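Local coordinates for uncharacterized peroxidase-related protein (Silicibacter sp., PDB 2PFX) that is of unknown function but, as an all-helical peroxidase-related member of the AhpD-like clan, probably acts as an oxidoreductase, at residues S66-K70 / L71-M75; R122-V125 / M126-A130; N154-D157 / I158-A162; G166-N169 / M170-V174. One frame throughout, in Å; residues are numbered along the deposited sequence. Where two conformers were deposited one is given.

How the contacts relate
From the N terminus, contact 1 (66-75) lies where a loop after helix 48-63 turns into helix 70-84, contact 2 (122-130) lies in helix 121-136, and contacts 3 (154-162) and 4 (166-174) share helix 155-178. Each is local, within a continuous run of chain, so none closes a long loop; they stand in series, none nesting or crossing. Contacts 1 and 2 touch through charged groups, 2 and 3 through apolar side chains, and Leu68 of contact 1 packs on Ile161 of contact 3, so the starts of helices 70-84 and 155-178 are joined with helix 121-136. Contact 4 lies about 17 Å from contact 1 between centres; contacts 2, 3 and 4 reach neighbouring subunits.

Contact 1. Residues S66-K70 / L71-M75; sequences SQLSK and LEREM
Arg73 folds its side chain back over the loop that leads into its own helix, and Ser66 CB covers one face of the guanidinium, over its centre, 3.7 Å from Arg73 CZ. The bend at chi3 (-95°) turns the group so that Arg73 NE reaches Ser69 O at 3.1 Å in the guanidinium plane. That oxygen also accepts from Arg73 N, the two donors arriving from opposite faces of its carbonyl plane. Leu68 CB packs at 3.8 Å on Arg73 CG, an apolar contact along the aliphatic part of the arginine.

Ser69 and Glu72 form a capping box. With OG held between the backbone N and the carbonyl carbon (chi1 63°), the short serine hydroxyl accepts from Glu72 N at 2.9 Å; the longer, extended glutamate returns to Ser69 N through OE1 at 2.8 Å, met on the anti side of its carboxylate. Glu72 OE2 is taken by Arg122 and Gln123, so this acid probably keeps its charge.

Arg73 NH1 is held by the carbonyls of Leu61 and Gly64, tying the start of helix 70-84 to the end of helix 48-63, while Glu74 reaches His93 on helix 87-101 and Leu68 leans on Ile161 of helix 155-178.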
loop_
_atom_site.group_PDB
_atom_site.type_symbol
_atom_site.label_atom_id
_atom_site.label_comp_id
_atom_site.label_asym_id
_atom_site.label_seq_id
_atom_site.Cartn_x
_atom_site.Cartn_y
_atom_site.Cartn_z
ATOM N N SER A 66 28.466 15.066 15.683
ATOM C CA SER A 66 27.075 15.352 15.516
ATOM C C SER A 66 26.476 15.694 16.870
ATOM O O SER A 66 26.969 15.216 17.893
ATOM C CB SER A 66 26.369 14.102 15.017
ATOM O OG SER A 66 25.163 14.352 14.328
ATOM N N GLN A 67 25.418 16.488 16.902
ATOM C CA GLN A 67 24.796 16.698 18.223
ATOM C C GLN A 67 23.723 15.659 18.495
ATOM O O GLN A 67 23.069 15.572 19.525
ATOM C CB GLN A 67 24.329 18.147 18.392
ATOM C CG GLN A 67 25.490 19.123 18.599
ATOM C CD GLN A 67 25.912 19.376 20.034
ATOM O OE1 GLN A 67 25.110 19.238 20.957
ATOM N NE2 GLN A 67 27.179 19.730 20.211
ATOM N N LEU A 68 23.569 14.730 17.569
ATOM C CA LEU A 68 22.857 13.477 17.741
ATOM C C LEU A 68 23.781 12.530 18.493
ATOM O O LEU A 68 24.922 12.340 18.074
ATOM C CB LEU A 68 22.491 12.824 16.422
ATOM C CG LEU A 68 21.642 13.582 15.415
ATOM C CD1 LEU A 68 21.270 12.673 14.245
ATOM C CD2 LEU A 68 20.390 14.123 16.074
ATOM N N SER A 69 23.358 11.921 19.585
ATOM C CA SER A 69 24.269 10.974 20.226
ATOM C C SER A 69 24.560 9.760 19.350
ATOM O O SER A 69 23.857 9.517 18.361
ATOM C CB SER A 69 23.671 10.512 21.558
ATOM O OG SER A 69 22.458 9.803 21.384
ATOM N N LYS A 70 25.586 8.998 19.749
ATOM C CA LYS A 70 25.780 7.720 19.061
ATOM C C LYS A 70 24.528 6.848 19.133
ATOM O O LYS A 70 24.124 6.282 18.122
ATOM C CB LYS A 70 26.995 6.982 19.646
ATOM C CG LYS A 70 28.279 7.651 19.175
ATOM C CD LYS A 70 29.529 6.953 19.657
ATOM C CE LYS A 70 30.483 7.907 20.366
ATOM N NZ LYS A 70 30.900 9.034 19.477
ATOM N N LEU A 71 23.943 6.761 20.321
ATOM C CA LEU A 71 22.742 5.962 20.580
ATOM C C LEU A 71 21.606 6.429 19.694
ATOM O O LEU A 71 20.928 5.625 19.061
ATOM C CB LEU A 71 22.359 6.051 22.055
ATOM C CG LEU A 71 20.997 5.483 22.483
ATOM C CD1 LEU A 71 20.847 4.029 22.062
ATOM C CD2 LEU A 71 20.826 5.669 23.986
ATOM N N GLU A 72 21.443 7.761 19.635
ATOM C CA GLU A 72 20.346 8.298 18.839
ATOM C C GLU A 72 20.435 7.837 17.388
ATOM O O GLU A 72 19.423 7.502 16.769
ATOM C CB GLU A 72 20.341 9.821 18.979
ATOM C CG GLU A 72 19.499 10.291 20.149
ATOM C CD GLU A 72 19.699 11.725 20.585
ATOM O OE1 GLU A 72 20.632 12.407 20.123
ATOM O OE2 GLU A 72 18.891 12.196 21.424
ATOM N N ARG A 73 21.661 7.819 16.868
ATOM C CA ARG A 73 21.860 7.414 15.461
ATOM C C ARG A 73 21.610 5.926 15.312
ATOM O O ARG A 73 21.057 5.505 14.301
ATOM C CB ARG A 73 23.246 7.872 15.026
ATOM C CG ARG A 73 23.330 9.389 14.928
ATOM C CD ARG A 73 24.727 9.837 14.566
ATOM N NE ARG A 73 25.482 10.160 15.759
ATOM C CZ ARG A 73 26.756 10.528 15.822
ATOM N NH1 ARG A 73 27.502 10.626 14.738
ATOM N NH2 ARG A 73 27.298 10.806 17.005
ATOM N N GLU A 74 21.993 5.168 16.328
ATOM C CA GLU A 74 21.687 3.730 16.304
ATOM C C GLU A 74 20.183 3.493 16.392
ATOM O O GLU A 74 19.680 2.541 15.795
ATOM C CB GLU A 74 22.383 3.000 17.439
ATOM C CG GLU A 74 23.856 2.740 17.245
ATOM C CD GLU A 74 24.203 1.873 16.048
ATOM O OE1 GLU A 74 23.285 1.336 15.396
ATOM O OE2 GLU A 74 25.424 1.744 15.782
HETATM N N MSE A 75 19.473 4.337 17.133
HETATM C CA MSE A 75 18.020 4.209 17.227
HETATM C C MSE A 75 17.366 4.438 15.874
HETATM O O MSE A 75 16.422 3.775 15.462
HETATM C CB MSE A 75 17.512 5.195 18.298
HETATM C CG MSE A 75 17.901 4.766 19.706
HETATM SE SE MSE A 75 17.479 6.204 20.953
HETATM C CE MSE A 75 15.676 5.589 21.090
#

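Contact 2. Residues R122-V125 / M126-A130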
loop_
_atom_site.group_PDB
_atom_site.type_symbol
_atom_site.label_atom_id
_atom_site.label_comp_id
_atom_site.label_asym_id
_atom_site.label_seq_id
_atom_site.Cartn_x
_atom_site.Cartn_y
_atom_site.Cartn_z
ATOM N N ARG A 122 11.601 14.716 21.813
ATOM C CA ARG A 122 12.737 14.929 20.922
ATOM C C ARG A 122 13.100 13.633 20.185
ATOM O O ARG A 122 13.220 13.644 18.957
ATOM C CB ARG A 122 13.939 15.441 21.702
ATOM C CG ARG A 122 15.273 15.451 20.968
ATOM C CD ARG A 122 16.442 15.347 21.940
ATOM N NE ARG A 122 17.720 14.984 21.333
ATOM C CZ ARG A 122 18.516 15.833 20.682
ATOM N NH1 ARG A 122 18.157 17.106 20.550
ATOM N NH2 ARG A 122 19.671 15.420 20.155
ATOM N N GLN A 123 13.246 12.551 20.940
ATOM C CA GLN A 123 13.650 11.312 20.279
ATOM C C GLN A 123 12.494 10.772 19.470
ATOM O O GLN A 123 12.708 10.213 18.405
ATOM C CB GLN A 123 14.141 10.291 21.318
ATOM C CG GLN A 123 15.471 10.729 21.892
ATOM C CD GLN A 123 16.143 9.737 22.809
ATOM O OE1 GLN A 123 15.499 8.881 23.405
ATOM N NE2 GLN A 123 17.464 9.923 22.897
ATOM N N ARG A 124 11.274 10.950 19.994
ATOM C CA ARG A 124 10.163 10.383 19.219
ATOM C C ARG A 124 10.003 11.098 17.902
ATOM O O ARG A 124 9.762 10.455 16.872
ATOM C CB ARG A 124 8.878 10.468 20.049
ATOM C CG ARG A 124 7.669 9.995 19.280
ATOM C CD ARG A 124 7.820 8.580 18.663
ATOM N NE ARG A 124 6.509 8.334 18.001
ATOM C CZ ARG A 124 5.517 7.621 18.509
ATOM N NH1 ARG A 124 5.549 7.000 19.679
ATOM N NH2 ARG A 124 4.405 7.530 17.782
ATOM N N VAL A 125 10.102 12.432 17.829
ATOM C CA VAL A 125 9.888 13.070 16.524
ATOM C C VAL A 125 11.050 12.792 15.578
ATOM O O VAL A 125 10.876 12.718 14.362
ATOM C CB VAL A 125 9.622 14.574 16.655
ATOM C CG1 VAL A 125 8.386 14.752 17.558
ATOM C CG2 VAL A 125 10.795 15.368 17.200
HETATM N N MSE A 126 12.239 12.611 16.128
HETATM C CA MSE A 126 13.392 12.177 15.354
HETATM C C MSE A 126 13.085 10.869 14.627
HETATM O O MSE A 126 13.288 10.726 13.414
HETATM C CB MSE A 126 14.579 12.049 16.287
HETATM C CG MSE A 126 15.864 11.603 15.603
HETATM SE SE MSE A 126 17.232 11.205 16.883
HETATM C CE MSE A 126 16.433 9.597 17.524
ATOM N N LEU A 127 12.561 9.907 15.367
ATOM C CA LEU A 127 12.184 8.631 14.760
ATOM C C LEU A 127 10.983 8.699 13.829
ATOM O O LEU A 127 10.930 7.985 12.825
ATOM C CB LEU A 127 11.959 7.571 15.846
ATOM C CG LEU A 127 13.175 7.284 16.726
ATOM C CD1 LEU A 127 12.846 6.270 17.804
ATOM C CD2 LEU A 127 14.376 6.801 15.906
ATOM N N ASP A 128 9.993 9.528 14.116
ATOM C CA ASP A 128 8.855 9.696 13.229
ATOM C C ASP A 128 9.273 10.257 11.866
ATOM O O ASP A 128 8.748 9.869 10.815
ATOM C CB ASP A 128 7.858 10.651 13.871
ATOM C CG ASP A 128 7.036 10.103 15.012
ATOM O OD1 ASP A 128 7.013 8.873 15.232
ATOM O OD2 ASP A 128 6.409 10.955 15.686
ATOM N N PHE A 129 10.212 11.199 11.883
ATOM C CA PHE A 129 10.766 11.778 10.660
ATOM C C PHE A 129 11.523 10.724 9.839
ATOM O O PHE A 129 11.372 10.606 8.626
ATOM C CB PHE A 129 11.671 12.953 11.049
ATOM C CG PHE A 129 12.119 13.848 9.895
ATOM C CD1 PHE A 129 11.355 14.933 9.486
ATOM C CD2 PHE A 129 13.308 13.619 9.222
ATOM C CE1 PHE A 129 11.782 15.747 8.456
ATOM C CE2 PHE A 129 13.732 14.409 8.177
ATOM C CZ PHE A 129 12.941 15.465 7.775
ATOM N N ALA A 130 12.352 9.950 10.520
ATOM C CA ALA A 130 13.084 8.869 9.856
ATOM C C ALA A 130 12.101 7.899 9.222
ATOM O O ALA A 130 12.312 7.473 8.081
ATOM C CB ALA A 130 14.011 8.172 10.835
#
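Arg122 to Phe129 follow regular alpha-helical geometry, with i to i+4 backbone bonds such as Asp128 N to Arg124 O at 2.9 Å and Phe129 N to Val125 O at 3.0 Å. This is one turn after another of helix 121-136, a helix of the all-helical AhpD-like fold.

On one flank Arg124 and Asp128, four residues apart, make an intrahelical salt bridge, a spacing that sets the two side chains on the same side of the helix. Arg124 CG leaves anti to the backbone N (chi1 176°) and the chain then bends at chi2 (53°), which swings NE to Asp128 OD1 at 2.9 Å. The oxygen is met on its syn side, while the second contact, NE to Asp128 OD2, is long and weak at 3.5 Å. Guanidinium and carboxylate stand almost perpendicular, 86° apart, and of the guanidinium nitrogens NE carries the bridge to Asp128. Arg124 NH2 pairs with Glu141 of the second subunit. Asp128 OD1 also bonds to Tyr114 OH, which helps to position the acid.

The inner side is apolar, as suits burial. Met126, present as selenomethionine, reaches towards Ile76 and Ile161, and Leu127 CG rests 3.4 Å from Gln123 O. Phe129 sends its ring towards Leu148 of helix 142-150 in its own chain and Ala177 of the third subunit, while its CB stays 3.4 Å from Val125 O.

Contact 3. Residues N154-D157 / I158-A162; sequences NDRD and IWDIA
Arg156 and Asp160 meet across the first two turns of helix 155-178, forming an i to i+4 intrahelical salt bridge just after the N-cap, Asn154. Arg156 NE donates to Asp160 OD1 at 3.0 Å, nearly straight at 163° and on the syn side of the oxygen. A second prong runs from NH2 to OD2 at 3.0 Å, but the place of that oxygen is less sure. The carboxylate thus lies along the guanidinium edge, with the two planes 67° apart. A bend at chi2 (59°) turns the long arginine chain along the helix to the acid one turn on.

One shell out, a water sits over a guanidinium face and donates to Asp157 OD1 at 2.8 Å. Asp157 OD2 takes the N-H of Asn154 at 3.1 Å, from above the carboxylate plane, so an acid in the first turn ties back the N-cap residue, which precedes the helix, and the acid would probably also be stabilised by the helix dipole.

Farther out, Arg156 NH1 pairs with Glu65. With an alanine here, Asp160 and Glu65 would probably lose their cationic mate, leaving Asp160 freer to turn and its charge near that of Asp157 less well balanced. Trp159 extends its indole to make T-shaped contacts with Tyr44 and Phe46 of the third subunit, a broad aromatic suited to that interface, and Asp155 OD2 accepts from the backbone N of Asp12 of the same subunit. Ile158 packs on Leu148 and Arg149 of helix 142-150, and its CG1 lies 3.2 Å from Asn154 O.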
loop_
_atom_site.group_PDB
_atom_site.type_symbol
_atom_site.label_atom_id
_atom_site.label_comp_id
_atom_site.label_asym_id
_atom_site.label_seq_id
_atom_site.Cartn_x
_atom_site.Cartn_y
_atom_site.Cartn_z
ATOM N N ASN A 154 18.561 21.666 15.327
ATOM C CA ASN A 154 18.856 22.711 14.371
ATOM C C ASN A 154 19.017 22.109 12.965
ATOM O O ASN A 154 18.806 20.922 12.736
ATOM C CB ASN A 154 20.081 23.484 14.822
ATOM C CG ASN A 154 21.385 22.737 14.764
ATOM O OD1 ASN A 154 21.459 21.637 14.222
ATOM N ND2 ASN A 154 22.428 23.340 15.329
ATOM N N ASP A 155 19.387 22.931 11.994
ATOM C CA ASP A 155 19.332 22.460 10.608
ATOM C C ASP A 155 20.467 21.479 10.339
ATOM O O ASP A 155 20.295 20.580 9.516
ATOM C CB ASP A 155 19.389 23.613 9.625
ATOM C CG ASP A 155 18.050 24.264 9.384
ATOM O OD1 ASP A 155 17.067 23.919 10.075
ATOM O OD2 ASP A 155 17.982 25.131 8.489
ATOM N N ARG A 156 21.577 21.650 11.039
ATOM C CA ARG A 156 22.650 20.671 10.893
ATOM C C ARG A 156 22.167 19.334 11.424
ATOM O O ARG A 156 22.460 18.283 10.882
ATOM C CB ARG A 156 23.890 21.180 11.614
ATOM C CG ARG A 156 25.002 20.183 11.777
ATOM C CD ARG A 156 25.605 19.553 10.512
ATOM N NE ARG A 156 26.094 18.243 11.007
ATOM C CZ ARG A 156 27.252 18.015 11.607
ATOM N NH1 ARG A 156 28.158 18.959 11.793
ATOM N NH2 ARG A 156 27.558 16.795 12.028
ATOM N N ASP A 157 21.410 19.353 12.513
ATOM C CA ASP A 157 20.905 18.126 13.093
ATOM C C ASP A 157 19.956 17.416 12.119
ATOM O O ASP A 157 19.988 16.194 11.992
ATOM C CB ASP A 157 20.142 18.421 14.381
ATOM C CG ASP A 157 21.008 18.956 15.489
ATOM O OD1 ASP A 157 22.247 18.848 15.390
ATOM O OD2 ASP A 157 20.430 19.488 16.460
ATOM N N ILE A 158 19.085 18.185 11.487
ATOM C CA ILE A 158 18.133 17.630 10.520
ATOM C C ILE A 158 18.889 16.976 9.375
ATOM O O ILE A 158 18.581 15.872 8.917
ATOM C CB ILE A 158 17.175 18.730 10.024
ATOM C CG1 ILE A 158 16.414 19.399 11.165
ATOM C CG2 ILE A 158 16.223 18.158 8.991
ATOM C CD1 ILE A 158 15.357 20.396 10.728
ATOM N N TRP A 159 19.939 17.643 8.901
ATOM C CA TRP A 159 20.795 17.066 7.867
ATOM C C TRP A 159 21.372 15.713 8.289
ATOM O O TRP A 159 21.411 14.725 7.548
ATOM C CB TRP A 159 21.952 18.005 7.540
ATOM C CG TRP A 159 22.904 17.444 6.531
ATOM C CD1 TRP A 159 24.094 16.824 6.745
ATOM C CD2 TRP A 159 22.713 17.455 5.098
ATOM N NE1 TRP A 159 24.669 16.451 5.547
ATOM C CE2 TRP A 159 23.830 16.834 4.526
ATOM C CE3 TRP A 159 21.704 17.940 4.268
ATOM C CZ2 TRP A 159 23.968 16.678 3.150
ATOM C CZ3 TRP A 159 21.825 17.798 2.896
ATOM C CH2 TRP A 159 22.961 17.167 2.362
ATOM N N ASP A 160 21.863 15.661 9.531
ATOM C CA ASP A 160 22.354 14.406 10.079
ATOM C C ASP A 160 21.265 13.357 10.186
ATOM O O ASP A 160 21.502 12.184 9.905
ATOM C CB ASP A 160 22.968 14.665 11.451
ATOM C CG ASP A 160 24.286 15.411 11.428
ATOM O OD1 ASP A 160 24.745 15.688 10.293
ATOM O OD2 ASP A 160 24.848 15.726 12.515
ATOM N N ILE A 161 20.055 13.734 10.612
ATOM C CA ILE A 161 19.006 12.718 10.704
ATOM C C ILE A 161 18.685 12.151 9.334
ATOM O O ILE A 161 18.509 10.945 9.099
ATOM C CB ILE A 161 17.749 13.300 11.381
ATOM C CG1 ILE A 161 17.930 13.622 12.872
ATOM C CG2 ILE A 161 16.574 12.353 11.216
ATOM C CD1 ILE A 161 16.928 14.647 13.361
ATOM N N ALA A 162 18.618 13.057 8.354
ATOM C CA ALA A 162 18.349 12.660 6.980
ATOM C C ALA A 162 19.450 11.745 6.452
ATOM O O ALA A 162 19.157 10.765 5.762
ATOM C CB ALA A 162 18.200 13.881 6.094
HETATM O O HOH W 1 24.560 17.754 14.363
#

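Contact 4. Residues G166-N169 / M170-V174; sequences GFFN and MTNRV
In the second half of helix 155-178, the long C-terminal helix, Thr171 lies over the ring of Phe167 one turn back in a CH-pi contact: CG2 stands 3.9 Å from the ring centroid, only 14° off its normal. Met170, a selenomethionine, crosses the same ring at an angle, CE 3.3 Å from Phe167 CE1. Thr171 OG1 turns the other way, to Phe168 CD1 at 3.2 Å, and is buried without a polar partner.

Asn169 and Arg173 run side by side, amide and guanidinium nearly coplanar. The extended arginine brings NH1 to Asn169 OD1 at 2.9 Å, on a lone pair, and to Asn169 O at 3.0 Å, so one nitrogen grips side chain and backbone together. Asn169 O is 3.9 Å from Arg173 N, and the guanidinium takes the place of the usual helical donor. Asn84 ND2 also holds Asn169 OD1, while Arg173 NE and NH2 donate to the carbonyls of Met133 and Thr134 of the third subunit. A leucine in place of Arg173 would probably leave Asn169 O and those third-subunit carbonyls without their donors.

Met170 N, weakly bonded to Gly166 O, also bonds to Phe167 O, so this is a locally irregular alpha-helix at a subunit interface.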
loop_
_atom_site.group_PDB
_atom_site.type_symbol
_atom_site.label_atom_id
_atom_site.label_comp_id
_atom_site.label_asym_id
_atom_site.label_seq_id
_atom_site.Cartn_x
_atom_site.Cartn_y
_atom_site.Cartn_z
ATOM N N GLY A 166 18.829 7.962 5.405
ATOM C CA GLY A 166 19.087 7.554 4.026
ATOM C C GLY A 166 20.112 6.440 3.944
ATOM O O GLY A 166 19.927 5.498 3.163
ATOM N N PHE A 167 21.167 6.539 4.742
ATOM C CA PHE A 167 22.205 5.503 4.739
ATOM C C PHE A 167 21.619 4.138 5.057
ATOM O O PHE A 167 21.969 3.201 4.344
ATOM C CB PHE A 167 23.325 5.874 5.707
ATOM C CG PHE A 167 24.529 4.962 5.733
ATOM C CD1 PHE A 167 25.412 4.847 4.675
ATOM C CD2 PHE A 167 24.744 4.209 6.877
ATOM C CE1 PHE A 167 26.491 3.987 4.766
ATOM C CE2 PHE A 167 25.824 3.373 7.006
ATOM C CZ PHE A 167 26.698 3.290 5.941
ATOM N N PHE A 168 20.742 3.988 6.057
ATOM C CA PHE A 168 20.220 2.651 6.339
ATOM C C PHE A 168 19.211 2.229 5.300
ATOM O O PHE A 168 18.976 1.027 5.127
ATOM C CB PHE A 168 19.655 2.554 7.780
ATOM C CG PHE A 168 20.929 2.470 8.637
ATOM C CD1 PHE A 168 21.600 1.260 8.755
ATOM C CD2 PHE A 168 21.425 3.607 9.243
ATOM C CE1 PHE A 168 22.773 1.201 9.487
ATOM C CE2 PHE A 168 22.591 3.548 9.996
ATOM C CZ PHE A 168 23.256 2.339 10.115
ATOM N N ASN A 169 18.619 3.203 4.603
ATOM C CA ASN A 169 17.771 2.804 3.476
ATOM C C ASN A 169 18.625 2.203 2.344
ATOM O O ASN A 169 18.146 1.454 1.474
ATOM C CB ASN A 169 16.958 4.006 2.983
ATOM C CG ASN A 169 15.645 4.066 3.761
ATOM O OD1 ASN A 169 14.737 3.298 3.458
ATOM N ND2 ASN A 169 15.572 4.916 4.764
HETATM N N MSE A 170 19.913 2.537 2.328
HETATM C CA MSE A 170 20.849 1.937 1.376
HETATM C C MSE A 170 21.256 0.564 1.925
HETATM O O MSE A 170 21.089 -0.454 1.263
HETATM C CB MSE A 170 22.101 2.751 1.107
HETATM C CG MSE A 170 23.240 2.006 0.396
HETATM SE SE MSE A 170 24.735 3.196 0.057
HETATM C CE MSE A 170 25.413 2.926 1.838
ATOM N N THR A 171 21.786 0.575 3.136
ATOM C CA THR A 171 22.399 -0.654 3.632
ATOM C C THR A 171 21.360 -1.721 3.856
ATOM O O THR A 171 21.624 -2.908 3.617
ATOM C CB THR A 171 23.267 -0.443 4.889
ATOM O OG1 THR A 171 22.493 -0.091 6.028
ATOM C CG2 THR A 171 24.233 0.714 4.665
ATOM N N ASN A 172 20.149 -1.369 4.278
ATOM C CA ASN A 172 19.123 -2.406 4.374
ATOM C C ASN A 172 18.891 -3.111 3.043
ATOM O O ASN A 172 18.721 -4.320 3.065
ATOM C CB ASN A 172 17.787 -1.824 4.788
ATOM C CG ASN A 172 17.662 -1.217 6.144
ATOM O OD1 ASN A 172 16.600 -0.714 6.508
ATOM N ND2 ASN A 172 18.783 -1.223 6.835
ATOM N N ARG A 173 18.889 -2.328 1.977
ATOM C CA ARG A 173 18.543 -2.873 0.651
ATOM C C ARG A 173 19.641 -3.778 0.142
ATOM O O ARG A 173 19.414 -4.849 -0.426
ATOM C CB ARG A 173 18.225 -1.702 -0.291
ATOM C CG ARG A 173 16.866 -1.079 0.084
ATOM C CD ARG A 173 16.383 0.006 -0.868
ATOM N NE ARG A 173 14.959 0.200 -0.601
ATOM C CZ ARG A 173 14.385 0.903 0.347
ATOM N NH1 ARG A 173 15.126 1.571 1.214
ATOM N NH2 ARG A 173 13.061 0.942 0.432
ATOM N N VAL A 174 20.879 -3.307 0.362
ATOM C CA VAL A 174 22.006 -4.133 -0.062
ATOM C C VAL A 174 22.022 -5.435 0.717
ATOM O O VAL A 174 22.200 -6.537 0.182
ATOM C CB VAL A 174 23.300 -3.331 0.134
ATOM C CG1 VAL A 174 24.505 -4.250 -0.101
ATOM C CG2 VAL A 174 23.339 -2.124 -0.789
#